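Local coordinates for FixK2 protein (Bradyrhizobium japonicum, PDB 4I2O) that binds DNA as a dimer of the CRP/FNR superfamily and probably acts as a transcription regulator linked to nitrogen fixation, at residues 43-48 / 112-117; 66-71 / 106-111; 85-90 / 169-174. The protein carries 1 engineered substitution. All blocks are in the same frame, centred on the assembly; numbering follows the deposited sequence.

Contact 1: residues 43-48 / 112-117; sequences FSYRKD and VRLVKR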
# COMPACT_ATOMS: atom_id res chain seq x y z
N PHE A 43 -27.78 6.75 -1.84
CA PHE A 43 -28.14 5.62 -0.99
C PHE A 43 -27.58 5.83 0.40
O PHE A 43 -26.64 6.54 0.53
CB PHE A 43 -27.50 4.34 -1.51
CG PHE A 43 -28.23 3.10 -1.10
CD1 PHE A 43 -29.42 2.76 -1.73
CD2 PHE A 43 -27.72 2.27 -0.10
CE1 PHE A 43 -30.12 1.63 -1.35
CE2 PHE A 43 -28.40 1.12 0.29
CZ PHE A 43 -29.61 0.81 -0.34
N SER A 44 -28.16 5.23 1.44
CA SER A 44 -27.57 5.41 2.76
C SER A 44 -27.32 4.08 3.43
O SER A 44 -28.06 3.11 3.16
CB SER A 44 -28.53 6.25 3.62
OG SER A 44 -28.59 7.57 3.11
N TYR A 45 -26.31 4.04 4.30
CA TYR A 45 -26.01 2.85 5.09
C TYR A 45 -25.97 3.19 6.58
O TYR A 45 -25.41 4.26 6.94
CB TYR A 45 -24.62 2.30 4.70
CG TYR A 45 -24.58 1.91 3.21
CD1 TYR A 45 -24.96 0.62 2.78
CD2 TYR A 45 -24.26 2.87 2.23
CE1 TYR A 45 -24.94 0.28 1.41
CE2 TYR A 45 -24.26 2.55 0.88
CZ TYR A 45 -24.58 1.25 0.48
OH TYR A 45 -24.54 0.92 -0.87
N ARG A 46 -26.50 2.29 7.43
CA ARG A 46 -26.45 2.41 8.89
C ARG A 46 -25.03 2.12 9.38
O ARG A 46 -24.23 1.42 8.71
CB ARG A 46 -27.42 1.42 9.61
CG ARG A 46 -28.90 1.77 9.51
CD ARG A 46 -29.78 0.60 9.96
NE ARG A 46 -31.19 0.83 9.59
CZ ARG A 46 -31.75 0.33 8.49
NH1 ARG A 46 -31.03 -0.43 7.66
NH2 ARG A 46 -33.02 0.58 8.22
N LYS A 47 -24.69 2.70 10.53
CA LYS A 47 -23.46 2.35 11.25
C LYS A 47 -23.25 0.85 11.21
O LYS A 47 -24.19 0.06 11.45
CB LYS A 47 -23.57 2.85 12.70
CG LYS A 47 -22.48 2.40 13.66
CD LYS A 47 -22.44 3.35 14.87
CE LYS A 47 -21.61 2.76 16.00
NZ LYS A 47 -21.87 1.31 16.11
N ASP A 48 -22.03 0.46 10.82
CA ASP A 48 -21.59 -0.93 10.70
C ASP A 48 -22.17 -1.74 9.54
O ASP A 48 -21.86 -2.92 9.41
CB ASP A 48 -21.81 -1.73 12.01
CG ASP A 48 -20.95 -1.23 13.17
OD1 ASP A 48 -19.82 -0.73 12.98
OD2 ASP A 48 -21.40 -1.36 14.32
N VAL A 112 -24.22 8.17 0.53
CA VAL A 112 -23.26 8.18 -0.55
C VAL A 112 -24.00 8.55 -1.85
O VAL A 112 -25.25 8.51 -1.94
CB VAL A 112 -22.61 6.81 -0.73
CG1 VAL A 112 -21.79 6.42 0.55
CG2 VAL A 112 -23.69 5.76 -1.09
N ARG A 113 -23.22 8.92 -2.85
CA ARG A 113 -23.75 8.93 -4.23
C ARG A 113 -23.04 7.76 -4.92
O ARG A 113 -21.90 7.42 -4.57
CB ARG A 113 -23.38 10.24 -4.94
CG ARG A 113 -23.97 11.48 -4.27
CD ARG A 113 -23.75 12.79 -5.04
NE ARG A 113 -22.49 12.85 -5.77
CZ ARG A 113 -22.14 13.88 -6.56
NH1 ARG A 113 -22.96 14.92 -6.70
NH2 ARG A 113 -20.97 13.87 -7.21
N LEU A 114 -23.69 7.09 -5.88
CA LEU A 114 -22.97 6.02 -6.58
C LEU A 114 -23.31 6.00 -8.06
O LEU A 114 -24.35 6.49 -8.45
CB LEU A 114 -23.20 4.65 -5.95
CG LEU A 114 -24.66 4.24 -5.70
CD1 LEU A 114 -25.27 3.61 -6.90
CD2 LEU A 114 -24.71 3.28 -4.53
N VAL A 115 -22.42 5.42 -8.86
CA VAL A 115 -22.62 5.33 -10.30
C VAL A 115 -22.24 3.92 -10.70
O VAL A 115 -21.44 3.30 -10.02
CB VAL A 115 -21.71 6.32 -11.06
CG1 VAL A 115 -22.16 7.77 -10.81
CG2 VAL A 115 -20.31 6.15 -10.65
N LYS A 116 -22.81 3.41 -11.78
CA LYS A 116 -22.37 2.10 -12.22
C LYS A 116 -20.95 2.18 -12.76
O LYS A 116 -20.61 3.11 -13.50
CB LYS A 116 -23.27 1.50 -13.30
CG LYS A 116 -24.70 1.33 -12.87
CD LYS A 116 -25.46 0.42 -13.84
CE LYS A 116 -26.95 0.42 -13.47
NZ LYS A 116 -27.53 1.80 -13.55
N ARG A 117 -20.14 1.22 -12.36
CA ARG A 117 -18.81 1.05 -12.92
C ARG A 117 -18.86 0.99 -14.46
O ARG A 117 -18.03 1.59 -15.15
CB ARG A 117 -18.17 -0.19 -12.32
CG ARG A 117 -16.81 -0.56 -12.88
CD ARG A 117 -15.76 0.53 -12.73
NE ARG A 117 -14.45 0.04 -13.17
CZ ARG A 117 -14.14 -0.27 -14.44
NH1 ARG A 117 -15.05 -0.17 -15.41
NH2 ARG A 117 -12.93 -0.69 -14.75

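Contact 2: residues 66-71 / 106-111; sequences TGAVRS and AIIDTS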
# COMPACT_ATOMS: atom_id res chain seq x y z
N THR A 66 -22.34 12.28 3.28
CA THR A 66 -22.14 12.51 4.73
C THR A 66 -21.75 11.23 5.39
O THR A 66 -22.05 10.16 4.86
CB THR A 66 -23.42 13.00 5.42
OG1 THR A 66 -24.46 12.00 5.29
CG2 THR A 66 -23.94 14.33 4.77
N GLY A 67 -21.11 11.34 6.55
CA GLY A 67 -20.67 10.17 7.31
C GLY A 67 -19.23 9.74 7.05
O GLY A 67 -18.36 10.57 6.89
N ALA A 68 -18.97 8.44 7.09
CA ALA A 68 -17.57 7.95 7.02
C ALA A 68 -17.60 6.46 6.78
O ALA A 68 -18.47 5.75 7.31
CB ALA A 68 -16.81 8.27 8.35
N VAL A 69 -16.58 5.98 6.06
CA VAL A 69 -16.52 4.57 5.65
C VAL A 69 -15.12 4.04 5.96
O VAL A 69 -14.14 4.75 5.80
CB VAL A 69 -16.83 4.49 4.12
CG1 VAL A 69 -16.65 3.02 3.58
CG2 VAL A 69 -18.30 4.95 3.86
N ARG A 70 -15.02 2.79 6.36
CA ARG A 70 -13.68 2.15 6.45
C ARG A 70 -13.52 1.03 5.42
O ARG A 70 -14.45 0.27 5.21
CB ARG A 70 -13.46 1.60 7.87
CG ARG A 70 -14.57 0.63 8.33
CD ARG A 70 -14.33 0.04 9.81
NE ARG A 70 -15.52 -0.71 10.19
CZ ARG A 70 -16.47 -0.28 11.03
NH1 ARG A 70 -16.33 0.83 11.75
NH2 ARG A 70 -17.55 -1.02 11.23
N SER A 71 -12.34 0.94 4.80
CA SER A 71 -12.02 -0.13 3.86
C SER A 71 -10.97 -0.97 4.56
O SER A 71 -10.02 -0.40 5.10
CB SER A 71 -11.38 0.42 2.53
OG SER A 71 -12.38 1.03 1.71
N ALA A 106 -19.83 1.11 6.60
CA ALA A 106 -20.11 2.42 7.18
C ALA A 106 -19.63 2.45 8.63
O ALA A 106 -19.94 1.55 9.40
CB ALA A 106 -21.61 2.74 7.13
N ILE A 107 -18.89 3.50 9.01
CA ILE A 107 -18.42 3.68 10.39
C ILE A 107 -19.53 4.27 11.25
O ILE A 107 -19.66 3.94 12.45
CB ILE A 107 -17.20 4.58 10.44
CG1 ILE A 107 -16.05 3.91 9.68
CG2 ILE A 107 -16.72 4.81 11.88
CD1 ILE A 107 -14.91 4.91 9.40
N ILE A 108 -20.33 5.13 10.62
CA ILE A 108 -21.50 5.80 11.26
C ILE A 108 -22.55 5.86 10.17
O ILE A 108 -22.23 5.59 9.02
CB ILE A 108 -21.17 7.24 11.74
CG1 ILE A 108 -20.41 8.03 10.65
CG2 ILE A 108 -20.31 7.20 13.04
CD1 ILE A 108 -20.21 9.52 10.98
N ASP A 109 -23.81 6.17 10.51
CA ASP A 109 -24.78 6.36 9.41
C ASP A 109 -24.18 7.23 8.31
O ASP A 109 -23.63 8.32 8.63
CB ASP A 109 -26.06 7.05 9.94
CG ASP A 109 -26.87 6.16 10.84
OD1 ASP A 109 -26.51 4.99 10.97
OD2 ASP A 109 -27.90 6.62 11.42
N THR A 110 -24.30 6.80 7.04
CA THR A 110 -23.55 7.43 5.94
C THR A 110 -24.45 7.54 4.72
O THR A 110 -25.20 6.59 4.42
CB THR A 110 -22.35 6.56 5.61
OG1 THR A 110 -21.42 6.70 6.71
CG2 THR A 110 -21.61 7.03 4.33
N SER A 111 -24.38 8.68 4.03
CA SER A 111 -25.05 8.79 2.73
C SER A 111 -23.99 8.88 1.63
O SER A 111 -22.94 9.49 1.81
CB SER A 111 -25.98 10.01 2.68
OG SER A 111 -25.28 11.21 3.00
O HOH W 1 -18.60 1.72 13.55

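Contact 3: residues 85-90 / 169-174; sequences FHLPGD and DRRLAV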
# COMPACT_ATOMS: atom_id res chain seq x y z
N PHE A 85 -9.66 5.29 5.43
CA PHE A 85 -10.95 5.87 5.91
C PHE A 85 -11.43 6.78 4.80
O PHE A 85 -10.62 7.52 4.24
CB PHE A 85 -10.71 6.70 7.12
CG PHE A 85 -10.38 5.87 8.36
CD1 PHE A 85 -11.36 4.99 8.89
CD2 PHE A 85 -9.14 5.97 8.98
CE1 PHE A 85 -11.09 4.23 10.02
CE2 PHE A 85 -8.89 5.23 10.18
CZ PHE A 85 -9.88 4.34 10.68
N HIS A 86 -12.71 6.71 4.43
CA HIS A 86 -13.24 7.59 3.35
C HIS A 86 -14.22 8.52 4.00
O HIS A 86 -15.07 8.10 4.79
CB HIS A 86 -13.98 6.75 2.33
CG HIS A 86 -13.17 5.58 1.86
ND1 HIS A 86 -11.97 5.75 1.24
CD2 HIS A 86 -13.36 4.24 1.96
CE1 HIS A 86 -11.48 4.56 0.89
NE2 HIS A 86 -12.29 3.64 1.35
N LEU A 87 -14.00 9.81 3.79
CA LEU A 87 -14.67 10.87 4.54
C LEU A 87 -15.46 11.67 3.48
O LEU A 87 -15.36 11.39 2.30
CB LEU A 87 -13.58 11.73 5.21
CG LEU A 87 -12.72 10.99 6.23
CD1 LEU A 87 -11.66 11.94 6.71
CD2 LEU A 87 -13.59 10.48 7.44
N PRO A 88 -16.29 12.65 3.89
CA PRO A 88 -17.11 13.31 2.87
C PRO A 88 -16.36 13.94 1.70
O PRO A 88 -15.31 14.63 1.88
CB PRO A 88 -17.87 14.38 3.68
CG PRO A 88 -17.98 13.76 5.04
CD PRO A 88 -16.68 13.00 5.26
N GLY A 89 -16.89 13.67 0.51
CA GLY A 89 -16.29 14.05 -0.75
C GLY A 89 -15.36 12.98 -1.32
O GLY A 89 -15.06 12.99 -2.52
N ASP A 90 -14.90 12.05 -0.49
CA ASP A 90 -13.96 11.03 -0.99
C ASP A 90 -14.66 10.01 -1.88
O ASP A 90 -15.74 9.55 -1.56
CB ASP A 90 -13.32 10.25 0.17
CG ASP A 90 -12.28 11.05 0.94
OD1 ASP A 90 -11.82 12.12 0.48
OD2 ASP A 90 -11.87 10.58 2.04
N ASP A 169 -6.54 15.92 10.85
CA ASP A 169 -6.66 17.36 10.92
C ASP A 169 -6.76 17.99 9.51
O ASP A 169 -7.58 18.85 9.23
CB ASP A 169 -5.47 17.94 11.68
CG ASP A 169 -5.53 19.46 11.81
OD1 ASP A 169 -4.77 20.15 11.12
OD2 ASP A 169 -6.32 19.97 12.65
N ARG A 170 -5.91 17.55 8.60
CA ARG A 170 -5.96 18.09 7.24
C ARG A 170 -7.29 17.76 6.56
O ARG A 170 -7.87 18.61 5.84
CB ARG A 170 -4.78 17.49 6.45
CG ARG A 170 -4.73 17.94 5.00
CD ARG A 170 -3.44 17.44 4.34
NE ARG A 170 -3.15 16.02 4.59
CZ ARG A 170 -3.74 15.01 3.95
NH1 ARG A 170 -4.70 15.26 3.04
NH2 ARG A 170 -3.38 13.75 4.21
N ARG A 171 -7.81 16.55 6.78
CA ARG A 171 -8.98 16.08 6.02
C ARG A 171 -10.31 16.44 6.64
O ARG A 171 -11.33 16.55 5.95
CB ARG A 171 -8.92 14.56 5.88
CG ARG A 171 -7.73 14.17 4.91
CD ARG A 171 -7.52 12.69 4.86
NE ARG A 171 -8.66 12.02 4.22
CZ ARG A 171 -8.87 10.71 4.34
NH1 ARG A 171 -8.04 9.95 5.06
NH2 ARG A 171 -9.91 10.15 3.74
N LEU A 172 -10.33 16.59 7.96
CA LEU A 172 -11.65 16.81 8.59
C LEU A 172 -11.75 17.92 9.61
O LEU A 172 -12.87 18.20 10.08
CB LEU A 172 -12.33 15.51 9.04
CG LEU A 172 -11.62 14.67 10.08
CD1 LEU A 172 -11.47 15.39 11.43
CD2 LEU A 172 -12.32 13.31 10.30
N ALA A 173 -10.67 18.63 9.93
CA ALA A 173 -10.86 19.68 10.96
C ALA A 173 -11.81 20.77 10.47
O ALA A 173 -11.78 21.19 9.29
CB ALA A 173 -9.55 20.32 11.40
N VAL A 174 -12.60 21.28 11.40
CA VAL A 174 -13.52 22.40 11.15
C VAL A 174 -13.21 23.46 12.20
O VAL A 174 -13.31 23.19 13.42
CB VAL A 174 -14.97 21.97 11.36
CG1 VAL A 174 -15.91 23.22 11.15
CG2 VAL A 174 -15.33 20.89 10.36
O HOH W 2 -7.44 7.02 4.92
O HOH W 3 -10.58 13.32 2.54

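Contact 1: residues 43-48 / 112-117
Phe43 and Val112 form an antiparallel hydrogen-bonded pair, with their CA atoms 5.5 Å apart. Two backbone bonds close the ring: Val112 N reaches Phe43 O at 2.9 Å in a nearly straight line, and Phe43 N reaches Val112 O at 3.1 Å on a more bent path. The short segments 43-45 and 112-116 run antiparallel but strongly twisted, 125° between their directions, and the pairing continues both ways, Tyr45 with Thr110 and Leu114 with Thr41.

The apolar contacts lie on the face of the sheet that carries Phe43 and Val112. One methyl does most of the work: Val112 CG2, placed between its own backbone N and carbonyl carbon (chi1 -63° for CG1), sits 4.1 Å from Phe43 CB and meets the edge of the Tyr45 ring, in its plane, at CE2 (3.8 Å). Leu114 CD2 lies 4.2 Å from Phe43 CB, beside the same methylene. The Phe43 ring itself swings away from strand 112-116, its CG anti to the backbone N (chi1 -156°), and lays CD2 over one face of the Tyr45 ring, offset toward the rim.

Strand 41-45 is the edge strand of its sheet within this chain, and strand 110-116 separates it from strand 60-64, where Tyr62 touches both Tyr45 and Leu114. Past Lys116, the N-cap residue, the chain enters helix 117-126, and Arg117 packs on Trp135 of the second subunit.

Contact 2: residues 66-71 / 106-111
Thr66-Ser71 and Ala106-Ser111 meet as two short antiparallel pairings joined by irregular chain, where strands 103-106 and 69-74 of one sheet give way to strands 110-116 and 60-64 of the other. Thr66 and Ser111 form the hydrogen-bonded pair, reinforced by their hydroxyls, with OG1 and OG 2.6 Å apart. Val69 faces Ala106 in a non-hydrogen-bonded pair, and the register shifts by two residues between the pairs. Thr110 bridges the shift: its OG1 accepts from Ala68 N (3.0 Å) and donates to Ile108 O (2.7 Å) from above the carbonyl plane. Gly67 lies so close to Thr110 OG1 and Asp109 O that a side chain would collide with them. Ile107 N binds Ala68 O at 2.9 Å.

Ile107 CG1 packs obliquely against Arg70, 3.7 Å from NH1, while CD1 reaches Ala68 CB (4.0 Å). With CG between the backbone N and carbonyl carbon (chi1 56°), Arg70 also lays CB and CG against Ile107 CG1. Its guanidinium forms salt bridges with Asp48, Glu105 and Asp186, and an in-plane water links NH1 to Ile107 O. Crossing from one sheet to the other in this way fits the beta-roll (jelly-roll) of cyclic nucleotide-binding domains.

Contact 3: residues 85-90 / 169-174
Arg171 leaves the helix with CG anti to its carbonyl carbon (chi1 -69°), and a bend at chi3 (67°) turns the guanidinium edge toward Phe85 and Asp90. Asp90 takes a similar first torsion (-74°), which brings OD2 to meet it. Both acceptors lie in the guanidinium plane and share NH2: Phe85 O at 2.8 Å along a straight bond, and Asp90 OD2 at 2.6 Å in a salt bridge on the syn side of the carboxylate, the two planes nearly coplanar. OD2 is gripped a second time by Leu87 N (2.9 Å), which comes from above the carboxylate plane. Leu87 to Asp90 make a type II beta turn, with Gly89 in its third position, and Asp90 N bonds back to Leu87 O.

This turn follows strand 80-86 of the cyclic nucleotide-binding domain, whereas Arg171 lies near the end of helix 157-172, in the Crp-like helix-turn-helix region, so the salt bridge ties the beta-roll to the part that binds DNA in this family. Two waters extend the grip: one joins Arg171 NH1 to Phe85 N, the other lies between NE and Asp90 OD1. Glu167, one helical turn earlier, forms a salt bridge with NH1. Replacing Arg171 by a methionine would probably leave the Asp90 carboxylate without its counter-charge and Phe85 O without this donor.

Leu87 supplies the apolar side, its CD1 lying over one guanidinium face, offset toward the rim. The same methyl touches Leu172 CD2 at 3.9 Å, and Leu172 also packs on Pro181 and Met178.

How the contacts relate
Contacts 1 and 2 lie in the cyclic nucleotide-binding domain and share strand 110-116; contact 2 is nested in the loop closed by contact 1. Contact 1, farthest from the chain's centre, is an outer sheet edge, one backbone pair with a thin apolar patch, whereas contact 2 is more buried and mixes hydroxyl, backbone and apolar contacts. Contact 3 lies nearest the centre, partly buried with none of its touching residues exposed; a charged pair with waters carries it. Its two segments alone come from different family regions, though contact 2 also reaches across through Arg70 and Asp186. Contact 3 meets contact 2 through the neighbouring strands 69-74 and 80-86, but does not touch contact 1.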